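PDB 4B96: cellulose binding domain-containing protein from Clostridium clariflavum, which probably binds cellulose through this calcium-containing family 3b carbohydrate-binding module, the C-terminal part of a longer membrane protein of a biomass-sensing system. Local coordinates for residues Ala20-Asp24 and Phe55-Phe59; Asp36-Val42 and Glu87-Gly93; Tyr58-Leu62 and Ala100-Phe104. All blocks are in the same frame, centred on the assembly; numbering follows the deposited sequence.

Interaction 1: Ala20-Asp24 and Phe55-Phe59; sequences AIRWD and FAVYF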
# COMPACT_ATOMS: atom_id res chain seq x y z
N ALA A 20 14.45 18.12 13.85
CA ALA A 20 14.79 17.23 12.78
C ALA A 20 13.64 16.25 12.56
O ALA A 20 13.00 15.79 13.53
CB ALA A 20 16.12 16.50 13.06
N ILE A 21 13.38 15.92 11.30
CA ILE A 21 12.49 14.84 11.00
C ILE A 21 13.37 13.66 10.55
O ILE A 21 14.26 13.85 9.71
CB ILE A 21 11.51 15.25 9.87
CG1 ILE A 21 10.43 16.19 10.46
CG2 ILE A 21 10.83 13.95 9.26
CD1 ILE A 21 9.50 16.80 9.35
N ARG A 22 13.19 12.48 11.14
CA ARG A 22 14.02 11.32 10.72
C ARG A 22 13.25 10.45 9.77
O ARG A 22 12.17 9.93 10.11
CB ARG A 22 14.50 10.52 11.94
CG ARG A 22 15.41 11.40 12.80
CD ARG A 22 16.82 11.57 12.12
NE ARG A 22 17.52 10.29 11.92
CZ ARG A 22 18.26 9.71 12.85
NH1 ARG A 22 18.41 10.29 14.03
NH2 ARG A 22 18.83 8.53 12.60
N TRP A 23 13.75 10.34 8.54
CA TRP A 23 13.03 9.53 7.55
C TRP A 23 13.57 8.09 7.46
O TRP A 23 13.21 7.36 6.52
CB TRP A 23 13.08 10.24 6.21
CG TRP A 23 14.49 10.82 5.86
CD1 TRP A 23 14.93 12.14 6.03
CD2 TRP A 23 15.58 10.09 5.31
NE1 TRP A 23 16.24 12.24 5.56
CE2 TRP A 23 16.66 10.99 5.14
CE3 TRP A 23 15.76 8.74 4.93
CZ2 TRP A 23 17.90 10.59 4.61
CZ3 TRP A 23 16.97 8.33 4.40
CH2 TRP A 23 18.04 9.27 4.24
N ASP A 24 14.44 7.69 8.39
CA ASP A 24 15.17 6.40 8.27
C ASP A 24 14.32 5.22 7.80
O ASP A 24 13.24 4.92 8.41
CB ASP A 24 15.67 5.93 9.63
CG ASP A 24 16.64 6.92 10.27
OD1 ASP A 24 16.73 8.09 9.80
OD2 ASP A 24 17.29 6.50 11.25
N PHE A 55 19.02 18.32 3.82
CA PHE A 55 18.86 16.87 3.79
C PHE A 55 20.21 16.29 4.24
O PHE A 55 21.26 16.75 3.77
CB PHE A 55 18.59 16.48 2.33
CG PHE A 55 18.62 15.00 2.08
CD1 PHE A 55 17.56 14.23 2.49
CD2 PHE A 55 19.67 14.42 1.36
CE1 PHE A 55 17.54 12.86 2.25
CE2 PHE A 55 19.66 13.05 1.07
CZ PHE A 55 18.56 12.27 1.53
N ALA A 56 20.20 15.37 5.18
CA ALA A 56 21.48 14.79 5.67
C ALA A 56 21.31 13.28 5.66
O ALA A 56 20.25 12.80 6.00
CB ALA A 56 21.78 15.29 7.06
N VAL A 57 22.34 12.56 5.20
CA VAL A 57 22.33 11.10 5.18
C VAL A 57 23.32 10.64 6.24
O VAL A 57 24.51 11.01 6.20
CB VAL A 57 22.74 10.54 3.78
CG1 VAL A 57 22.74 9.01 3.82
CG2 VAL A 57 21.74 11.04 2.72
N TYR A 58 22.83 9.88 7.22
CA TYR A 58 23.74 9.45 8.30
C TYR A 58 24.32 8.03 8.06
O TYR A 58 25.32 7.68 8.66
CB TYR A 58 22.99 9.43 9.64
CG TYR A 58 22.48 10.77 10.05
CD1 TYR A 58 23.23 11.92 9.79
CD2 TYR A 58 21.26 10.90 10.77
CE1 TYR A 58 22.78 13.19 10.20
CE2 TYR A 58 20.82 12.13 11.21
CZ TYR A 58 21.55 13.27 10.91
OH TYR A 58 21.08 14.50 11.30
N PHE A 59 23.62 7.21 7.30
CA PHE A 59 24.06 5.82 7.14
C PHE A 59 23.44 5.30 5.87
O PHE A 59 22.23 5.47 5.64
CB PHE A 59 23.62 4.95 8.35
CG PHE A 59 24.18 3.56 8.30
CD1 PHE A 59 25.52 3.32 8.58
CD2 PHE A 59 23.38 2.49 7.93
CE1 PHE A 59 26.07 2.05 8.50
CE2 PHE A 59 23.93 1.18 7.85
CZ PHE A 59 25.27 0.97 8.13
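Trp23 and Phe55 meet between two strands of one sheet of the beta-sandwich of this family 3 carbohydrate-binding module. Strands 20-29 and 53-60 are not neighbours: strand 100-109 runs between them, and at the nearest point the CA atoms of Arg22 and Ala56 are still 9.7 Å apart, so side chains bridge the gap. At Trp23 the backbone leaves its extended course, and CG sits between the backbone N and the carbonyl carbon (chi1 44°), which sends the indole toward strand 53-60. Its six-membered ring lies almost parallel to the Phe55 ring, the planes 10° apart, but the two are displaced past one another, and little of one ring covers the other. Trp23 CZ2 comes 3.3 Å from Phe55 CE1, and Val57 CG2 reaches the indole rim near its plane. Leu86 of the facing sheet touches both rings, so the pair belongs to the interior of the sandwich.

Arg22 points out on the other side. Bends at chi2 and chi3 fold its chain back, and NE donates to Asp24 OD1 at 3.2 Å, on the syn side but tilted out of the carboxylate plane, while NH2 completes the salt bridge to Asp24 OD2 through a weak, bent hydrogen bond. Asp24 OD1 also accepts from Gly105 N, which ties the carboxylate to the central strand. With the guanidinium held in this way, one of its faces receives the edge of the Tyr58 ring; the two planes stand nearly perpendicular, at 87°, and Tyr58 CD2 lies 3.8 Å from Arg22 CZ.

Interaction 2: Asp36-Val42 and Glu87-Gly93; sequences DLRNVKV and EVTFEKG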
# COMPACT_ATOMS: atom_id res chain seq x y z
N ASP A 36 17.87 -2.88 -8.47
CA ASP A 36 18.69 -1.74 -8.86
C ASP A 36 18.14 -0.44 -8.26
O ASP A 36 17.12 0.08 -8.73
CB ASP A 36 18.70 -1.64 -10.38
CG ASP A 36 19.68 -0.59 -10.89
OD1 ASP A 36 20.28 0.15 -10.07
OD2 ASP A 36 19.83 -0.52 -12.14
N LEU A 37 18.80 0.09 -7.22
CA LEU A 37 18.30 1.29 -6.56
C LEU A 37 18.36 2.55 -7.45
O LEU A 37 17.78 3.59 -7.12
CB LEU A 37 19.07 1.53 -5.25
CG LEU A 37 18.73 0.52 -4.16
CD1 LEU A 37 19.49 0.86 -2.92
CD2 LEU A 37 17.25 0.59 -3.87
N ARG A 38 19.05 2.47 -8.56
CA ARG A 38 19.01 3.60 -9.50
C ARG A 38 17.60 3.85 -10.06
O ARG A 38 17.31 4.91 -10.56
CB ARG A 38 20.00 3.42 -10.65
CG ARG A 38 21.45 3.52 -10.19
CD ARG A 38 22.39 3.23 -11.35
NE ARG A 38 22.06 1.92 -11.92
CZ ARG A 38 22.49 1.46 -13.09
NH1 ARG A 38 23.27 2.22 -13.86
NH2 ARG A 38 22.13 0.25 -13.50
N ASN A 39 16.73 2.86 -9.93
CA ASN A 39 15.36 3.02 -10.40
C ASN A 39 14.35 3.18 -9.28
O ASN A 39 13.14 3.11 -9.53
CB ASN A 39 14.97 1.81 -11.23
CG ASN A 39 15.80 1.67 -12.47
OD1 ASN A 39 16.21 2.66 -13.08
ND2 ASN A 39 16.07 0.44 -12.85
N VAL A 40 14.83 3.43 -8.06
CA VAL A 40 13.97 3.43 -6.90
C VAL A 40 13.86 4.79 -6.27
O VAL A 40 14.85 5.47 -6.06
CB VAL A 40 14.51 2.43 -5.85
CG1 VAL A 40 13.81 2.58 -4.50
CG2 VAL A 40 14.36 1.00 -6.40
N LYS A 41 12.63 5.22 -5.99
CA LYS A 41 12.40 6.45 -5.22
C LYS A 41 11.65 6.10 -3.93
O LYS A 41 10.72 5.24 -3.94
CB LYS A 41 11.46 7.36 -6.05
CG LYS A 41 12.12 7.94 -7.25
CD LYS A 41 11.13 8.62 -8.18
CE LYS A 41 11.87 8.98 -9.50
NZ LYS A 41 11.11 9.94 -10.39
N VAL A 42 11.95 6.80 -2.85
CA VAL A 42 11.23 6.59 -1.61
C VAL A 42 10.72 7.95 -1.15
O VAL A 42 11.47 8.95 -1.23
CB VAL A 42 12.18 5.99 -0.54
CG1 VAL A 42 11.46 5.71 0.80
CG2 VAL A 42 12.80 4.68 -1.06
N GLU A 87 11.69 13.25 -1.40
CA GLU A 87 11.99 12.10 -2.20
C GLU A 87 13.47 11.72 -2.15
O GLU A 87 14.38 12.53 -2.53
CB GLU A 87 11.62 12.40 -3.64
CG GLU A 87 11.80 11.15 -4.51
CD GLU A 87 11.11 11.34 -5.84
OE1 GLU A 87 9.87 11.04 -5.96
OE2 GLU A 87 11.82 11.82 -6.77
N VAL A 88 13.73 10.50 -1.70
CA VAL A 88 15.09 9.96 -1.62
C VAL A 88 15.35 9.08 -2.87
O VAL A 88 14.54 8.22 -3.19
CB VAL A 88 15.27 9.11 -0.36
CG1 VAL A 88 16.70 8.49 -0.30
CG2 VAL A 88 15.04 10.01 0.93
N THR A 89 16.48 9.32 -3.54
CA THR A 89 16.86 8.56 -4.70
C THR A 89 18.33 8.16 -4.51
O THR A 89 18.97 8.61 -3.55
CB THR A 89 16.73 9.40 -6.00
OG1 THR A 89 17.42 10.64 -5.83
CG2 THR A 89 15.23 9.68 -6.34
N PHE A 90 18.83 7.30 -5.40
CA PHE A 90 20.16 6.68 -5.27
C PHE A 90 20.88 6.78 -6.55
O PHE A 90 20.31 6.41 -7.58
CB PHE A 90 19.98 5.20 -4.93
CG PHE A 90 19.21 5.00 -3.69
CD1 PHE A 90 17.80 4.95 -3.73
CD2 PHE A 90 19.87 4.96 -2.47
CE1 PHE A 90 17.03 4.81 -2.55
CE2 PHE A 90 19.12 4.83 -1.26
CZ PHE A 90 17.69 4.72 -1.32
N GLU A 91 22.15 7.18 -6.50
CA GLU A 91 22.98 7.21 -7.70
C GLU A 91 23.58 5.87 -7.94
O GLU A 91 24.06 5.59 -9.02
CB GLU A 91 24.13 8.21 -7.53
CG GLU A 91 23.69 9.63 -7.25
CD GLU A 91 23.37 10.41 -8.51
OE1 GLU A 91 23.04 9.76 -9.54
OE2 GLU A 91 23.46 11.67 -8.48
N LYS A 92 23.62 5.05 -6.90
CA LYS A 92 24.28 3.74 -6.97
C LYS A 92 23.75 2.85 -5.85
O LYS A 92 23.37 3.35 -4.78
CB LYS A 92 25.81 3.90 -6.80
CG LYS A 92 26.54 2.63 -7.13
CD LYS A 92 27.77 2.38 -6.23
CE LYS A 92 27.31 1.99 -4.81
NZ LYS A 92 28.35 1.20 -4.12
N GLY A 93 23.75 1.54 -6.07
CA GLY A 93 23.26 0.64 -5.02
C GLY A 93 22.47 -0.50 -5.61
O GLY A 93 21.65 -0.31 -6.52
O HOH W 1 17.01 6.29 -7.45
O HOH W 2 19.54 7.47 -10.09
O HOH W 3 10.35 12.37 -9.04
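Leu37 and Phe90 form the tight part of this contact. Leu37 CD1 stands over the centre of the Phe90 ring, 4.2 Å from the centroid, in a CH-pi contact, while Val40 O lies at the ring's edge. Phe90 CG, anti to its own carbonyl carbon (chi1 -59°), carries the ring in under the leucine. Nearby, Leu37 N donates to Gly93 O at 3.0 Å. Val42 and Val88 are a hydrogen-bonded antiparallel pair, joined by two backbone bonds.

Between these two places the strands part, and a water fills the gap: it accepts from Phe90 N at 2.9 Å and lies within hydrogen-bonding distance of the carbonyls of Leu37 and Val40. Another side is polar and water-bridged. Lys41 and Glu87 run past each other with methylene against carboxylate, Lys41 CD 3.5 Å from Glu87 OE1, but Lys41 NZ stays 4.1 Å from Glu87 OE2 and a water links them. Each has its salt bridge outside, Lys41 with Asp142 and Glu87 with Arg43. Toward solvent, where the contact is looser, the exposed Arg38 grips Asp36 side-on, and Asp36 OD1 also takes Arg38 N, closing an Asx turn.

Strands 40-47 and 83-90 are neighbours in one sheet, flanked by 136-140 and 69-75; Leu37, Val42, Val88 and Phe90 face strands 20-29 and 53-60 of the other.

Interaction 3: Tyr58-Leu62 and Ala100-Phe104; sequences YFYSL and AAWVF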
# COMPACT_ATOMS: atom_id res chain seq x y z
N TYR A 58 22.83 9.88 7.22
CA TYR A 58 23.74 9.45 8.30
C TYR A 58 24.32 8.03 8.06
O TYR A 58 25.32 7.68 8.66
CB TYR A 58 22.99 9.43 9.64
CG TYR A 58 22.48 10.77 10.05
CD1 TYR A 58 23.23 11.92 9.79
CD2 TYR A 58 21.26 10.90 10.77
CE1 TYR A 58 22.78 13.19 10.20
CE2 TYR A 58 20.82 12.13 11.21
CZ TYR A 58 21.55 13.27 10.91
OH TYR A 58 21.08 14.50 11.30
N PHE A 59 23.62 7.21 7.30
CA PHE A 59 24.06 5.82 7.14
C PHE A 59 23.44 5.30 5.87
O PHE A 59 22.23 5.47 5.64
CB PHE A 59 23.62 4.95 8.35
CG PHE A 59 24.18 3.56 8.30
CD1 PHE A 59 25.52 3.32 8.58
CD2 PHE A 59 23.38 2.49 7.93
CE1 PHE A 59 26.07 2.05 8.50
CE2 PHE A 59 23.93 1.18 7.85
CZ PHE A 59 25.27 0.97 8.13
N TYR A 60 24.26 4.65 5.04
CA TYR A 60 23.74 3.99 3.83
C TYR A 60 24.50 2.65 3.73
O TYR A 60 25.70 2.64 3.50
CB TYR A 60 24.01 4.85 2.56
CG TYR A 60 23.59 4.22 1.24
CD1 TYR A 60 22.48 3.36 1.18
CD2 TYR A 60 24.34 4.46 0.06
CE1 TYR A 60 22.06 2.80 -0.01
CE2 TYR A 60 23.93 3.89 -1.15
CZ TYR A 60 22.80 3.05 -1.18
OH TYR A 60 22.39 2.48 -2.36
N SER A 61 23.83 1.53 3.93
CA SER A 61 24.57 0.28 4.02
C SER A 61 25.18 -0.18 2.68
O SER A 61 25.98 -1.09 2.66
CB SER A 61 23.69 -0.82 4.61
OG SER A 61 22.55 -1.05 3.76
N LEU A 62 24.81 0.45 1.55
CA LEU A 62 25.27 -0.04 0.26
C LEU A 62 26.15 0.94 -0.49
O LEU A 62 26.47 0.75 -1.66
CB LEU A 62 24.06 -0.40 -0.60
CG LEU A 62 23.17 -1.49 0.02
CD1 LEU A 62 21.95 -1.59 -0.84
CD2 LEU A 62 23.88 -2.83 0.11
N ALA A 100 18.86 -6.36 2.56
CA ALA A 100 18.10 -5.11 2.75
C ALA A 100 19.05 -3.93 2.59
O ALA A 100 20.25 -4.08 2.81
CB ALA A 100 17.46 -5.09 4.12
N ALA A 101 18.52 -2.76 2.17
CA ALA A 101 19.33 -1.54 2.13
C ALA A 101 18.90 -0.75 3.37
O ALA A 101 17.68 -0.49 3.56
CB ALA A 101 18.96 -0.71 0.88
N TRP A 102 19.87 -0.34 4.21
CA TRP A 102 19.53 0.51 5.37
C TRP A 102 19.90 1.93 5.01
O TRP A 102 21.03 2.17 4.59
CB TRP A 102 20.31 0.09 6.65
CG TRP A 102 19.97 -1.34 7.13
CD1 TRP A 102 20.21 -2.49 6.46
CD2 TRP A 102 19.29 -1.73 8.34
NE1 TRP A 102 19.77 -3.57 7.17
CE2 TRP A 102 19.20 -3.14 8.34
CE3 TRP A 102 18.77 -1.03 9.45
CZ2 TRP A 102 18.57 -3.89 9.40
CZ3 TRP A 102 18.15 -1.78 10.53
CH2 TRP A 102 18.06 -3.18 10.47
N VAL A 103 18.96 2.87 5.17
CA VAL A 103 19.23 4.24 4.81
C VAL A 103 18.72 5.18 5.88
O VAL A 103 17.50 5.29 6.07
CB VAL A 103 18.58 4.61 3.44
CG1 VAL A 103 19.28 5.85 2.87
CG2 VAL A 103 18.66 3.44 2.42
N PHE A 104 19.63 5.80 6.66
CA PHE A 104 19.21 6.65 7.78
C PHE A 104 19.57 8.11 7.49
O PHE A 104 20.62 8.39 6.92
CB PHE A 104 19.93 6.35 9.10
CG PHE A 104 19.81 4.93 9.55
CD1 PHE A 104 18.98 4.04 8.89
CD2 PHE A 104 20.51 4.48 10.64
CE1 PHE A 104 18.88 2.70 9.32
CE2 PHE A 104 20.41 3.15 11.05
CZ PHE A 104 19.61 2.27 10.37
O HOH W 4 22.81 -3.63 3.33
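Tyr58 opens the pairing with Phe104 through its backbone: Tyr58 N donates to Phe104 O at 2.7 Å, and Phe59 N reaches the same oxygen in a longer bond of 3.2 Å, from the same face of the carbonyl plane. Two residues thus stand opposite one, a classic beta bulge. Phe59 O accepts from Phe104 N at 2.8 Å. The Phe59 side chain, with CG anti to the backbone N (chi1 -173°), leans forward in the chain direction over the face carrying Phe104, and CD2 lies over the centre of that ring, although the two planes are oblique at 44°. Farther out, the edge of the Phe59 ring meets Trp102, with Phe59 CE2 4.0 Å from Trp102 CB.

Tyr60 turns to the opposite face and lies beside Val103, pointing the same way, with Tyr60 CD1 4.0 Å from Val103 CG2. Its hydroxyl is bonded to Lys92 O, and Phe90 meets its ring. At Ser61 the strand ends but the pairing goes on: Ser61 N donates to Trp102 O, and Ser61 OG takes the place of a backbone carbonyl, accepting from Trp102 N at 2.8 Å in an almost straight bond (178°). A water joins the same OG to Ala100 O. Leu62 then closes the row, CD1 against Ala101 CB at 3.6 Å.

One face, with Tyr60, Val103, Ala101 and Leu62, packs inward; the other carries Phe59, Trp102 and Phe104, and Phe130 meets the rings of the last two. This is an antiparallel edge-strand pairing with a bulge, in the jelly-roll beta-sandwich of family 3 carbohydrate-binding modules.

Following the chain from the N terminus, after strands 5-9 and 17-18, 20-24 lies in one sheet and 36-42 in the facing one, and the chain returns to the first sheet at 55-62. Interaction 1 closes the first loop there, across the position taken by strand 100-109. Interaction 2 closes when 87-93 pairs with 36-42, so its loop crosses that of interaction 1. Interaction 3 starts on the residues where interaction 1 ends, shares Tyr58 and Phe59, and closes last, crossing interaction 2. The sheets meet where Phe55 and Trp23 touch Val88, and the loops at the end of the second sheet reach Tyr60 through Leu37 and Gly93.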